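Local coordinates for serine acetyltransferase (Entamoeba histolytica, PDB 3P1B), which probably catalyses transfer of an acetyl group to the hydroxyl of L-serine, the step that leads toward cysteine synthesis, at residues L13-L18 against I57-I62; D22-K27 against I45-F50; R102-D107 against A133-R138; I233-K238 against I251-W256. All coordinates share one frame; numbering follows the deposited sequence.

Contact 1: L13-L18 against I57-I62; sequences LYEMYL and ITESHI. With SO4 (sulfate ion), chain E.
The ring of Tyr14 lies over the start of the helix that begins at Glu59. One face of the ring takes the backbone N of Glu59, which sits 3.6 Å above the plane near its centre. Glu59 CB comes down on the same ring in a CH-pi contact, 3.7 Å from the centroid and 28° off the normal. The Tyr14 side chain reaches across because its CG is anti to the backbone N (chi1 178°). Ile62 approaches the ring obliquely, with its CD1 3.7 Å from Tyr14 CD1.

One helical turn on, Tyr17 meets Ile57 at about a right angle. The methyl Ile57 CG2 lies 3.6 Å from Tyr17 CE2. The hydroxyl of Tyr17 is hydrogen-bonded to Asp49 OD1, which ties the far end of this ring to a third part of the chain.

Beside the Tyr14 ring, Glu15 OE2 and Glu59 OE1 come within 3.8 Å of each other. Their repulsion is probably eased by His11, whose ND1 is hydrogen-bonded to Glu59 OE1. Beyond the contact, His61 NE2 donates to O1 of a sulfate ion at 3.0 Å, and Lys53 N also binds this sulfate.

The contact joins helix 2-19 to the N-terminal end of helix 59-80. Leu13 and Met16 of the first helix also pack on helix 83-114, and Ile57 rests on the loop at Asp49 and Met52.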
loop_
_atom_site.group_PDB
_atom_site.type_symbol
_atom_site.label_atom_id
_atom_site.label_comp_id
_atom_site.label_asym_id
_atom_site.label_seq_id
_atom_site.Cartn_x
_atom_site.Cartn_y
_atom_site.Cartn_z
ATOM N N LEU A 13 22.173 -16.104 18.706
ATOM C CA LEU A 13 21.897 -15.518 17.409
ATOM C C LEU A 13 23.155 -14.934 16.770
ATOM O O LEU A 13 23.307 -15.046 15.562
ATOM C CB LEU A 13 20.774 -14.508 17.452
ATOM C CG LEU A 13 19.345 -14.907 17.741
ATOM C CD1 LEU A 13 18.525 -13.624 18.091
ATOM C CD2 LEU A 13 18.785 -15.785 16.632
ATOM N N TYR A 14 24.041 -14.365 17.591
ATOM C CA TYR A 14 25.353 -13.909 17.131
ATOM C C TYR A 14 26.197 -15.073 16.567
ATOM O O TYR A 14 26.864 -14.914 15.527
ATOM C CB TYR A 14 26.096 -13.167 18.248
ATOM C CG TYR A 14 27.474 -12.727 17.801
ATOM C CD1 TYR A 14 27.621 -11.864 16.709
ATOM C CD2 TYR A 14 28.629 -13.217 18.427
ATOM C CE1 TYR A 14 28.894 -11.464 16.266
ATOM C CE2 TYR A 14 29.907 -12.822 18.007
ATOM C CZ TYR A 14 30.030 -11.944 16.921
ATOM O OH TYR A 14 31.271 -11.556 16.479
ATOM N N GLU A 15 26.156 -16.245 17.213
ATOM C CA GLU A 15 26.894 -17.407 16.710
ATOM C C GLU A 15 26.305 -18.010 15.432
ATOM O O GLU A 15 27.061 -18.412 14.535
ATOM C CB GLU A 15 27.104 -18.492 17.772
ATOM C CG GLU A 15 27.836 -18.027 19.062
ATOM C CD GLU A 15 29.265 -17.470 18.870
ATOM O OE1 GLU A 15 30.030 -17.940 17.995
ATOM O OE2 GLU A 15 29.602 -16.529 19.621
ATOM N N MET A 16 24.977 -18.099 15.358
ATOM C CA MET A 16 24.302 -18.622 14.160
ATOM C C MET A 16 24.672 -17.796 12.911
ATOM O O MET A 16 24.959 -18.371 11.818
ATOM C CB MET A 16 22.770 -18.635 14.351
ATOM C CG MET A 16 22.318 -19.561 15.465
ATOM S SD MET A 16 20.612 -19.289 15.964
ATOM C CE MET A 16 19.763 -20.067 14.637
ATOM N N TYR A 17 24.634 -16.471 13.094
ATOM C CA TYR A 17 25.080 -15.487 12.097
ATOM C C TYR A 17 26.500 -15.886 11.607
ATOM O O TYR A 17 26.693 -16.247 10.425
ATOM C CB TYR A 17 25.015 -14.054 12.670
ATOM C CG TYR A 17 25.963 -13.083 11.972
ATOM C CD1 TYR A 17 25.819 -12.768 10.624
ATOM C CD2 TYR A 17 27.050 -12.531 12.657
ATOM C CE1 TYR A 17 26.723 -11.909 9.967
ATOM C CE2 TYR A 17 27.958 -11.685 12.022
ATOM C CZ TYR A 17 27.789 -11.367 10.685
ATOM O OH TYR A 17 28.715 -10.533 10.110
ATOM N N LEU A 18 27.450 -15.925 12.536
ATOM C CA LEU A 18 28.831 -16.365 12.261
ATOM C C LEU A 18 28.941 -17.545 11.330
ATOM O O LEU A 18 29.705 -17.483 10.359
ATOM C CB LEU A 18 29.621 -16.599 13.552
ATOM C CG LEU A 18 30.068 -15.289 14.200
ATOM C CD1 LEU A 18 30.808 -15.539 15.512
ATOM C CD2 LEU A 18 30.888 -14.325 13.286
ATOM N N ILE A 57 29.251 -4.733 13.930
ATOM C CA ILE A 57 28.635 -6.048 14.141
ATOM C C ILE A 57 29.425 -6.824 15.177
ATOM O O ILE A 57 30.514 -7.342 14.910
ATOM C CB ILE A 57 28.464 -6.835 12.827
ATOM C CG1 ILE A 57 27.564 -6.026 11.894
ATOM C CG2 ILE A 57 27.857 -8.215 13.092
ATOM C CD1 ILE A 57 27.563 -6.448 10.467
ATOM N N THR A 58 28.850 -6.887 16.368
ATOM C CA THR A 58 29.557 -7.303 17.566
ATOM C C THR A 58 28.490 -7.994 18.410
ATOM O O THR A 58 27.320 -7.550 18.412
ATOM C CB THR A 58 30.184 -6.045 18.229
ATOM O OG1 THR A 58 31.456 -6.372 18.791
ATOM C CG2 THR A 58 29.299 -5.378 19.274
ATOM N N GLU A 59 28.847 -9.089 19.090
ATOM C CA GLU A 59 27.850 -9.810 19.901
ATOM C C GLU A 59 27.069 -8.858 20.794
ATOM O O GLU A 59 25.843 -8.952 20.874
ATOM C CB GLU A 59 28.475 -10.906 20.755
ATOM C CG GLU A 59 27.467 -11.491 21.746
ATOM C CD GLU A 59 27.938 -12.738 22.464
ATOM O OE1 GLU A 59 28.292 -13.743 21.809
ATOM O OE2 GLU A 59 27.899 -12.712 23.705
ATOM N N SER A 60 27.811 -7.972 21.460
ATOM C CA SER A 60 27.327 -6.866 22.286
ATOM C C SER A 60 26.335 -5.894 21.612
ATOM O O SER A 60 25.417 -5.383 22.283
ATOM C CB SER A 60 28.532 -6.084 22.833
ATOM O OG SER A 60 28.165 -4.891 23.541
ATOM N N HIS A 61 26.494 -5.638 20.314
ATOM C CA HIS A 61 25.648 -4.617 19.702
ATOM C C HIS A 61 24.324 -5.270 19.347
ATOM O O HIS A 61 23.270 -4.628 19.378
ATOM C CB HIS A 61 26.311 -3.911 18.499
ATOM C CG HIS A 61 25.407 -2.914 17.812
ATOM N ND1 HIS A 61 24.944 -1.770 18.437
ATOM C CD2 HIS A 61 24.880 -2.895 16.561
ATOM C CE1 HIS A 61 24.177 -1.088 17.602
ATOM N NE2 HIS A 61 24.121 -1.749 16.457
ATOM N N ILE A 62 24.401 -6.560 19.025
ATOM C CA ILE A 62 23.245 -7.408 18.774
ATOM C C ILE A 62 22.327 -7.635 19.995
ATOM O O ILE A 62 21.087 -7.662 19.847
ATOM C CB ILE A 62 23.686 -8.718 18.159
ATOM C CG1 ILE A 62 24.165 -8.445 16.736
ATOM C CG2 ILE A 62 22.535 -9.743 18.190
ATOM C CD1 ILE A 62 24.761 -9.638 16.064
HETATM S S SO4 E . 24.245 0.039 12.807
HETATM O O1 SO4 E . 23.381 -0.628 13.741
HETATM O O2 SO4 E . 24.706 -0.738 11.686
HETATM O O3 SO4 E . 25.424 0.356 13.505
HETATM O O4 SO4 E . 23.760 1.287 12.322
#

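Contact 2: D22-K27 against I45-F50; sequences DAFHSK and IFFPDF
The hydrogen bonds between Asp49 and residues His25 and Ser26 centre on one carboxylate oxygen. Asp49 OD2 accepts from Ser26 N at 3.0 Å, in a fairly straight bond (162°). His25 ND1 also donates to Asp49 OD2, at 3.2 Å, with the oxygen in the plane of the imidazole. Asp49 CG is anti to the carbonyl carbon (chi1 -76°), which turns the carboxylate toward both donors. They reach OD2 from opposite faces of the carboxylate plane, which should limit its rotation. The other oxygen, OD1, is held by Tyr17.

Waters add further links. One donates to Phe24 O and accepts from Asp49 N at 2.9 Å. Another joins Ser26 O to Asp49 OD1, the latter through a weak bond.

Aromatic rings flank the polar centre. The Phe50 ring meets the carbonyl oxygen Phe24 O obliquely, CE2 at 3.3 Å, while its CE1 meets Ser26 CB at 3.7 Å. Phe24 and Phe47 lie side by side, Phe24 CD1 4.1 Å from Phe47 CE1.

The arrangement is a His-carboxylate hydrogen bond, shared with a backbone N-H. It clasps the loop after helix 2-19 to the turn that leaves helix 37-46, within the N-terminal helical domain.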
loop_
_atom_site.group_PDB
_atom_site.type_symbol
_atom_site.label_atom_id
_atom_site.label_comp_id
_atom_site.label_asym_id
_atom_site.label_seq_id
_atom_site.Cartn_x
_atom_site.Cartn_y
_atom_site.Cartn_z
ATOM N N ASP A 22 27.881 -18.451 3.240
ATOM C CA ASP A 22 28.290 -17.114 2.741
ATOM C C ASP A 22 27.231 -16.359 1.910
ATOM O O ASP A 22 27.335 -15.137 1.759
ATOM C CB ASP A 22 29.733 -17.032 2.128
ATOM C CG ASP A 22 30.226 -18.347 1.456
ATOM O OD1 ASP A 22 29.616 -19.442 1.634
ATOM O OD2 ASP A 22 31.279 -18.275 0.758
ATOM N N ALA A 23 26.216 -17.068 1.408
ATOM C CA ALA A 23 25.065 -16.391 0.789
ATOM C C ALA A 23 24.335 -15.403 1.713
ATOM O O ALA A 23 23.677 -14.476 1.202
ATOM C CB ALA A 23 24.084 -17.365 0.245
ATOM N N PHE A 24 24.466 -15.592 3.038
ATOM C CA PHE A 24 23.798 -14.803 4.091
ATOM C C PHE A 24 24.785 -13.773 4.688
ATOM O O PHE A 24 24.506 -13.096 5.694
ATOM C CB PHE A 24 23.235 -15.753 5.196
ATOM C CG PHE A 24 22.285 -16.810 4.669
ATOM C CD1 PHE A 24 20.949 -16.485 4.435
ATOM C CD2 PHE A 24 22.719 -18.109 4.396
ATOM C CE1 PHE A 24 20.040 -17.416 3.942
ATOM C CE2 PHE A 24 21.824 -19.078 3.857
ATOM C CZ PHE A 24 20.466 -18.719 3.644
ATOM N N HIS A 25 25.943 -13.657 4.037
ATOM C CA HIS A 25 26.996 -12.760 4.452
ATOM C C HIS A 25 27.324 -11.779 3.339
ATOM O O HIS A 25 27.107 -12.071 2.159
ATOM C CB HIS A 25 28.281 -13.536 4.811
ATOM C CG HIS A 25 28.153 -14.398 6.033
ATOM N ND1 HIS A 25 27.772 -13.898 7.261
ATOM C CD2 HIS A 25 28.397 -15.716 6.221
ATOM C CE1 HIS A 25 27.780 -14.871 8.154
ATOM N NE2 HIS A 25 28.141 -15.991 7.545
ATOM N N SER A 26 27.855 -10.626 3.745
ATOM C CA SER A 26 28.392 -9.617 2.828
ATOM C C SER A 26 29.269 -8.612 3.563
ATOM O O SER A 26 28.981 -8.229 4.703
ATOM C CB SER A 26 27.269 -8.868 2.107
ATOM O OG SER A 26 27.808 -7.757 1.439
ATOM N N LYS A 27 30.326 -8.150 2.885
ATOM C CA LYS A 27 31.232 -7.133 3.432
ATOM C C LYS A 27 30.803 -5.697 3.098
ATOM O O LYS A 27 31.395 -4.727 3.597
ATOM C CB LYS A 27 32.676 -7.366 2.923
ATOM C CG LYS A 27 33.299 -8.747 3.287
ATOM C CD LYS A 27 34.391 -9.138 2.241
ATOM C CE LYS A 27 35.322 -10.294 2.718
ATOM N NZ LYS A 27 36.028 -11.008 1.562
ATOM N N ILE A 45 19.201 -7.755 13.749
ATOM C CA ILE A 45 19.464 -8.940 14.552
ATOM C C ILE A 45 19.610 -10.225 13.746
ATOM O O ILE A 45 20.588 -10.964 13.919
ATOM C CB ILE A 45 18.356 -9.037 15.671
ATOM C CG1 ILE A 45 18.658 -8.004 16.752
ATOM C CG2 ILE A 45 18.180 -10.459 16.247
ATOM C CD1 ILE A 45 17.418 -7.466 17.398
ATOM N N PHE A 46 18.669 -10.475 12.836
ATOM C CA PHE A 46 18.691 -11.714 12.091
ATOM C C PHE A 46 19.672 -11.725 10.931
ATOM O O PHE A 46 20.146 -12.794 10.545
ATOM C CB PHE A 46 17.333 -12.031 11.507
ATOM C CG PHE A 46 16.334 -12.496 12.490
ATOM C CD1 PHE A 46 16.682 -13.359 13.539
ATOM C CD2 PHE A 46 15.010 -12.117 12.334
ATOM C CE1 PHE A 46 15.682 -13.837 14.432
ATOM C CE2 PHE A 46 14.000 -12.540 13.249
ATOM C CZ PHE A 46 14.311 -13.420 14.256
ATOM N N PHE A 47 19.919 -10.571 10.320
ATOM C CA PHE A 47 20.697 -10.573 9.057
ATOM C C PHE A 47 21.628 -9.381 9.045
ATOM O O PHE A 47 21.583 -8.563 8.119
ATOM C CB PHE A 47 19.783 -10.604 7.803
ATOM C CG PHE A 47 18.995 -11.856 7.677
ATOM C CD1 PHE A 47 19.628 -13.042 7.320
ATOM C CD2 PHE A 47 17.622 -11.859 7.966
ATOM C CE1 PHE A 47 18.936 -14.206 7.233
ATOM C CE2 PHE A 47 16.901 -13.040 7.886
ATOM C CZ PHE A 47 17.568 -14.215 7.486
ATOM N N PRO A 48 22.502 -9.295 10.062
ATOM C CA PRO A 48 23.296 -8.147 10.398
ATOM C C PRO A 48 24.196 -7.624 9.238
ATOM O O PRO A 48 24.382 -6.419 9.153
ATOM C CB PRO A 48 24.110 -8.642 11.609
ATOM C CG PRO A 48 23.396 -9.958 12.039
ATOM C CD PRO A 48 23.037 -10.478 10.753
ATOM N N ASP A 49 24.677 -8.460 8.319
ATOM C CA ASP A 49 25.536 -7.874 7.268
ATOM C C ASP A 49 24.843 -6.852 6.390
ATOM O O ASP A 49 25.491 -6.002 5.767
ATOM C CB ASP A 49 26.187 -8.965 6.429
ATOM C CG ASP A 49 27.352 -9.619 7.177
ATOM O OD1 ASP A 49 27.867 -9.032 8.161
ATOM O OD2 ASP A 49 27.770 -10.686 6.775
ATOM N N PHE A 50 23.518 -6.913 6.374
ATOM C CA PHE A 50 22.740 -6.215 5.355
ATOM C C PHE A 50 22.167 -4.896 5.869
ATOM O O PHE A 50 21.630 -4.092 5.108
ATOM C CB PHE A 50 21.719 -7.178 4.731
ATOM C CG PHE A 50 22.362 -8.345 4.034
ATOM C CD1 PHE A 50 23.000 -8.190 2.809
ATOM C CD2 PHE A 50 22.388 -9.595 4.631
ATOM C CE1 PHE A 50 23.635 -9.270 2.175
ATOM C CE2 PHE A 50 23.024 -10.652 4.032
ATOM C CZ PHE A 50 23.614 -10.508 2.769
HETATM O O HOH W 1 24.089 -11.258 7.753
HETATM O O HOH W 2 29.259 -7.106 6.994
#

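Contact 3: R102-D107 against A133-R138; sequences RTLKTD and AVIVYR
Asp107 and Arg138 form a side-on salt bridge between two helices of the N-terminal helical domain. Segments 102-107 and 133-138 run nearly antiparallel, at 156°, with axes 10.7 Å apart at closest approach.

The tight part of the contact is this short, directional grip. Arg138 NE donates to the syn lone pair of Asp107 OD2 at 3.0 Å. Arg138 NH2 reaches both oxygens, with Asp107 OD1 at 2.9 Å. The carboxylate and guanidinium planes are only 17° apart, so the groups meet almost edge to edge. The Arg138 chain is extended from CG to NE, which carries its charged end across to the other helix. The pair is buried and has further partners: Arg138 NH1 and NH2 donate to Ile173 O and Lys174 O, and Asp107 OD1 accepts from Phe177 N. The bridge therefore also ties the helices to the start of the strand-rich region.

The apolar half is buried too, but packs by shape alone. Leu104 CD2 lies 3.8 Å from Ile135 CA. It also meets Val134 CG1 at 3.9 Å and Ile135 CG1 at 4.0 Å. Leu104 slides past Val134 and crosses Ile135 at about a right angle.

Thr103, on the more open side, is partly exposed and covers one face of the guanidinium. Its CG2, anti to the backbone N, sits over the centre of the group, 3.4 Å from Arg138 CZ.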
loop_
_atom_site.group_PDB
_atom_site.type_symbol
_atom_site.label_atom_id
_atom_site.label_comp_id
_atom_site.label_asym_id
_atom_site.label_seq_id
_atom_site.Cartn_x
_atom_site.Cartn_y
_atom_site.Cartn_z
ATOM N N ARG A 102 16.133 -19.800 11.740
ATOM C CA ARG A 102 16.260 -20.922 10.803
ATOM C C ARG A 102 15.165 -20.952 9.770
ATOM O O ARG A 102 15.435 -21.147 8.572
ATOM C CB ARG A 102 16.348 -22.277 11.566
ATOM C CG ARG A 102 17.585 -22.232 12.493
ATOM C CD ARG A 102 17.948 -23.548 13.125
ATOM N NE ARG A 102 17.104 -23.785 14.283
ATOM C CZ ARG A 102 17.447 -23.563 15.557
ATOM N NH1 ARG A 102 18.652 -23.109 15.901
ATOM N NH2 ARG A 102 16.563 -23.830 16.496
ATOM N N THR A 103 13.927 -20.725 10.193
ATOM C CA THR A 103 12.837 -20.788 9.235
ATOM C C THR A 103 13.007 -19.654 8.185
ATOM O O THR A 103 12.771 -19.857 6.984
ATOM C CB THR A 103 11.502 -20.657 9.972
ATOM O OG1 THR A 103 11.504 -21.617 11.055
ATOM C CG2 THR A 103 10.351 -20.917 9.053
ATOM N N LEU A 104 13.414 -18.481 8.649
ATOM C CA LEU A 104 13.552 -17.338 7.741
ATOM C C LEU A 104 14.651 -17.548 6.699
ATOM O O LEU A 104 14.613 -16.920 5.622
ATOM C CB LEU A 104 13.891 -16.058 8.498
ATOM C CG LEU A 104 12.717 -15.454 9.315
ATOM C CD1 LEU A 104 13.233 -14.416 10.228
ATOM C CD2 LEU A 104 11.693 -14.844 8.450
ATOM N N LYS A 105 15.673 -18.348 7.039
ATOM C CA LYS A 105 16.689 -18.700 6.054
ATOM C C LYS A 105 16.005 -19.528 5.008
ATOM O O LYS A 105 16.232 -19.319 3.798
ATOM C CB LYS A 105 17.871 -19.441 6.704
ATOM C CG LYS A 105 18.725 -18.488 7.449
ATOM C CD LYS A 105 19.780 -19.305 8.185
ATOM C CE LYS A 105 20.526 -20.231 7.244
ATOM N NZ LYS A 105 21.727 -20.876 7.952
ATOM N N THR A 106 15.138 -20.437 5.445
ATOM C CA THR A 106 14.500 -21.271 4.466
ATOM C C THR A 106 13.548 -20.456 3.543
ATOM O O THR A 106 13.239 -20.878 2.387
ATOM C CB THR A 106 13.696 -22.430 5.059
ATOM O OG1 THR A 106 12.515 -21.953 5.716
ATOM C CG2 THR A 106 14.538 -23.386 6.002
ATOM N N ASP A 107 12.965 -19.401 4.086
ATOM C CA ASP A 107 12.000 -18.565 3.314
ATOM C C ASP A 107 12.810 -17.768 2.270
ATOM O O ASP A 107 12.368 -17.521 1.146
ATOM C CB ASP A 107 11.346 -17.561 4.267
ATOM C CG ASP A 107 10.476 -18.217 5.340
ATOM O OD1 ASP A 107 9.801 -19.269 5.181
ATOM O OD2 ASP A 107 10.380 -17.625 6.419
ATOM N N ALA A 133 7.393 -8.811 5.427
ATOM C CA ALA A 133 6.132 -9.291 6.037
ATOM C C ALA A 133 6.339 -10.511 6.930
ATOM O O ALA A 133 5.746 -10.601 8.014
ATOM C CB ALA A 133 5.009 -9.544 5.021
ATOM N N VAL A 134 7.141 -11.457 6.465
ATOM C CA VAL A 134 7.265 -12.801 7.087
ATOM C C VAL A 134 8.162 -12.647 8.277
ATOM O O VAL A 134 7.933 -13.185 9.392
ATOM C CB VAL A 134 7.854 -13.817 6.078
ATOM C CG1 VAL A 134 8.180 -15.117 6.746
ATOM C CG2 VAL A 134 6.784 -14.189 5.029
ATOM N N ILE A 135 9.125 -11.779 8.128
ATOM C CA ILE A 135 9.927 -11.577 9.291
ATOM C C ILE A 135 8.996 -11.224 10.500
ATOM O O ILE A 135 9.088 -11.808 11.587
ATOM C CB ILE A 135 10.936 -10.470 9.070
ATOM C CG1 ILE A 135 12.190 -10.894 8.267
ATOM C CG2 ILE A 135 11.479 -10.067 10.384
ATOM C CD1 ILE A 135 13.031 -9.666 7.828
ATOM N N VAL A 136 8.090 -10.261 10.289
ATOM C CA VAL A 136 7.388 -9.632 11.414
ATOM C C VAL A 136 6.315 -10.594 11.823
ATOM O O VAL A 136 6.124 -10.788 12.991
ATOM C CB VAL A 136 6.869 -8.176 11.124
ATOM C CG1 VAL A 136 6.043 -7.581 12.363
ATOM C CG2 VAL A 136 7.985 -7.214 10.711
ATOM N N TYR A 137 5.654 -11.237 10.857
ATOM C CA TYR A 137 4.693 -12.278 11.057
ATOM C C TYR A 137 5.175 -13.417 11.975
ATOM O O TYR A 137 4.393 -13.864 12.827
ATOM C CB TYR A 137 4.306 -12.902 9.733
ATOM C CG TYR A 137 3.725 -14.287 9.977
ATOM C CD1 TYR A 137 2.460 -14.427 10.614
ATOM C CD2 TYR A 137 4.490 -15.434 9.700
ATOM C CE1 TYR A 137 1.957 -15.727 10.922
ATOM C CE2 TYR A 137 4.008 -16.759 10.054
ATOM C CZ TYR A 137 2.758 -16.860 10.627
ATOM O OH TYR A 137 2.304 -18.120 10.922
ATOM N N ARG A 138 6.387 -13.940 11.731
ATOM C CA ARG A 138 6.856 -15.056 12.538
ATOM C C ARG A 138 6.965 -14.660 14.024
ATOM O O ARG A 138 6.591 -15.505 14.904
ATOM C CB ARG A 138 8.116 -15.686 11.901
ATOM C CG ARG A 138 7.846 -16.276 10.565
ATOM C CD ARG A 138 8.909 -17.345 10.241
ATOM N NE ARG A 138 8.716 -17.812 8.897
ATOM C CZ ARG A 138 7.805 -18.688 8.547
ATOM N NH1 ARG A 138 6.954 -19.210 9.451
ATOM N NH2 ARG A 138 7.754 -19.025 7.272
#

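Contact 4: I233-K238 against I251-W256; sequences IGTGAK and IGANCW
Ile233 and Ile251 lie side by side and point the same way, one on each of two successive coils. Ile251 CD1 meets Ile233 CG1 at 3.8 Å. The other branch of Ile251, CG2, is anti to its backbone N and touches Ala237 CB at 3.9 Å. These contacts lie in the interior of a left-handed parallel beta-helix, the fold of the hexapeptide-repeat family.

At the corner, Thr235 and Ala253 are also in step. Thr235 OG1 sits 3.3 Å from Ala253 CB and finds no polar partner in the model. Asn254 CB points away from the preceding coil, but its amide end returns toward it, with OD1 3.4 Å from Gly236 CA. Trp256 sets the edge of its indole against the preceding coil, with CE3 3.3 Å from Lys238 O.

Parallel backbone bonds hold this register. Gly234 N donates to Ile251 O, Asn254 N to Thr235 O, and Lys238 N to Cys255 O at 2.8 Å. Each segment makes a type II turn, Gly234 to Ala237 and Gly252 to Cys255. Lys238 NZ donates to Gly236 O from above the carbonyl plane, and also to Ser202 O.

Asn254 ND2 donates to Asn254 O and Gly236 O of a second subunit, so the corner also faces the trimer interface. Strand 232-233 lies between strands 198-200 and 250-251. After the turns, strand 238-240 pairs with both 204-206 and 256-257.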
loop_
_atom_site.group_PDB
_atom_site.type_symbol
_atom_site.label_atom_id
_atom_site.label_comp_id
_atom_site.label_asym_id
_atom_site.label_seq_id
_atom_site.Cartn_x
_atom_site.Cartn_y
_atom_site.Cartn_z
ATOM N N ILE A 233 -0.386 -20.614 -5.621
ATOM C CA ILE A 233 -1.638 -19.929 -5.763
ATOM C C ILE A 233 -1.414 -18.642 -6.594
ATOM O O ILE A 233 -0.789 -17.683 -6.154
ATOM C CB ILE A 233 -2.316 -19.602 -4.402
ATOM C CG1 ILE A 233 -2.248 -20.771 -3.432
ATOM C CG2 ILE A 233 -3.781 -19.202 -4.639
ATOM C CD1 ILE A 233 -2.527 -20.309 -2.006
ATOM N N GLY A 234 -1.982 -18.680 -7.800
ATOM C CA GLY A 234 -1.760 -17.708 -8.851
ATOM C C GLY A 234 -2.434 -16.389 -8.547
ATOM O O GLY A 234 -3.426 -16.338 -7.770
ATOM N N THR A 235 -1.869 -15.348 -9.154
ATOM C CA THR A 235 -2.297 -13.969 -9.059
ATOM C C THR A 235 -3.850 -13.860 -9.064
ATOM O O THR A 235 -4.534 -14.365 -9.982
ATOM C CB THR A 235 -1.674 -13.201 -10.277
ATOM O OG1 THR A 235 -2.228 -13.759 -11.487
ATOM C CG2 THR A 235 -0.167 -13.427 -10.321
ATOM N N GLY A 236 -4.432 -13.273 -8.023
ATOM C CA GLY A 236 -5.911 -13.006 -8.021
ATOM C C GLY A 236 -6.864 -14.065 -7.461
ATOM O O GLY A 236 -8.086 -13.803 -7.256
ATOM N N ALA A 237 -6.339 -15.272 -7.233
ATOM C CA ALA A 237 -7.129 -16.383 -6.692
ATOM C C ALA A 237 -7.694 -16.088 -5.292
ATOM O O ALA A 237 -6.970 -15.626 -4.425
ATOM C CB ALA A 237 -6.301 -17.691 -6.686
ATOM N N LYS A 238 -8.979 -16.400 -5.072
ATOM C CA LYS A 238 -9.607 -16.175 -3.779
ATOM C C LYS A 238 -10.028 -17.531 -3.275
ATOM O O LYS A 238 -10.928 -18.132 -3.838
ATOM C CB LYS A 238 -10.840 -15.262 -3.915
ATOM C CG LYS A 238 -10.606 -13.956 -4.704
ATOM C CD LYS A 238 -9.662 -13.019 -3.945
ATOM C CE LYS A 238 -9.586 -11.642 -4.577
ATOM N NZ LYS A 238 -8.674 -11.631 -5.711
ATOM N N ILE A 251 -2.953 -23.433 -8.340
ATOM C CA ILE A 251 -4.228 -22.793 -8.576
ATOM C C ILE A 251 -3.996 -21.648 -9.559
ATOM O O ILE A 251 -3.076 -20.868 -9.394
ATOM C CB ILE A 251 -4.804 -22.238 -7.256
ATOM C CG1 ILE A 251 -4.997 -23.375 -6.238
ATOM C CG2 ILE A 251 -6.120 -21.495 -7.533
ATOM C CD1 ILE A 251 -5.030 -22.957 -4.749
ATOM N N GLY A 252 -4.843 -21.560 -10.569
ATOM C CA GLY A 252 -4.751 -20.524 -11.600
ATOM C C GLY A 252 -5.019 -19.092 -11.158
ATOM O O GLY A 252 -5.504 -18.816 -10.034
ATOM N N ALA A 253 -4.698 -18.164 -12.055
ATOM C CA ALA A 253 -4.971 -16.742 -11.846
ATOM C C ALA A 253 -6.501 -16.455 -11.753
ATOM O O ALA A 253 -7.307 -17.061 -12.459
ATOM C CB ALA A 253 -4.277 -15.889 -12.950
ATOM N N ASN A 254 -6.907 -15.576 -10.838
ATOM C CA ASN A 254 -8.315 -15.204 -10.698
ATOM C C ASN A 254 -9.321 -16.332 -10.357
ATOM O O ASN A 254 -10.540 -16.137 -10.408
ATOM C CB ASN A 254 -8.766 -14.394 -11.915
ATOM C CG ASN A 254 -8.158 -13.004 -11.949
ATOM O OD1 ASN A 254 -7.413 -12.585 -11.026
ATOM N ND2 ASN A 254 -8.488 -12.257 -13.000
ATOM N N CYS A 255 -8.811 -17.495 -9.986
ATOM C CA CYS A 255 -9.675 -18.599 -9.551
ATOM C C CYS A 255 -10.418 -18.272 -8.249
ATOM O O CYS A 255 -9.884 -17.649 -7.354
ATOM C CB CYS A 255 -8.887 -19.906 -9.424
ATOM S SG CYS A 255 -8.718 -20.851 -11.003
ATOM N N TRP A 256 -11.666 -18.698 -8.166
ATOM C CA TRP A 256 -12.494 -18.549 -6.984
ATOM C C TRP A 256 -12.689 -19.961 -6.398
ATOM O O TRP A 256 -13.411 -20.753 -6.978
ATOM C CB TRP A 256 -13.799 -17.883 -7.451
ATOM C CG TRP A 256 -15.054 -17.892 -6.592
ATOM C CD1 TRP A 256 -16.359 -17.818 -7.074
ATOM C CD2 TRP A 256 -15.156 -17.999 -5.166
ATOM N NE1 TRP A 256 -17.258 -17.860 -6.043
ATOM C CE2 TRP A 256 -16.564 -17.836 -4.831
ATOM C CE3 TRP A 256 -14.231 -18.013 -4.120
ATOM C CZ2 TRP A 256 -17.030 -17.990 -3.500
ATOM C CZ3 TRP A 256 -14.694 -18.077 -2.819
ATOM C CH2 TRP A 256 -16.076 -18.032 -2.512
#

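Overall arrangement
Contacts 1, 2 and 3 form a continuous run through the helical part of the chain. Contact 2 is nested in the loop closed by contact 1, and their centres are about 11 Å apart. They also touch where Ile57 CD1 packs 3.4 Å from Pro48 O. Contact 3 lies about 15 Å from contact 2, centre to centre, and touches it where Phe46 CD2 meets Leu104 CD1 at 3.6 Å. Contact 4 stands apart in the beta-helix, with its centre about 24 Å from that of contact 3 and about 41 Å from that of contact 1. Sulfate ions lie beside contacts 1 and 4, probably from the crystallisation liquor.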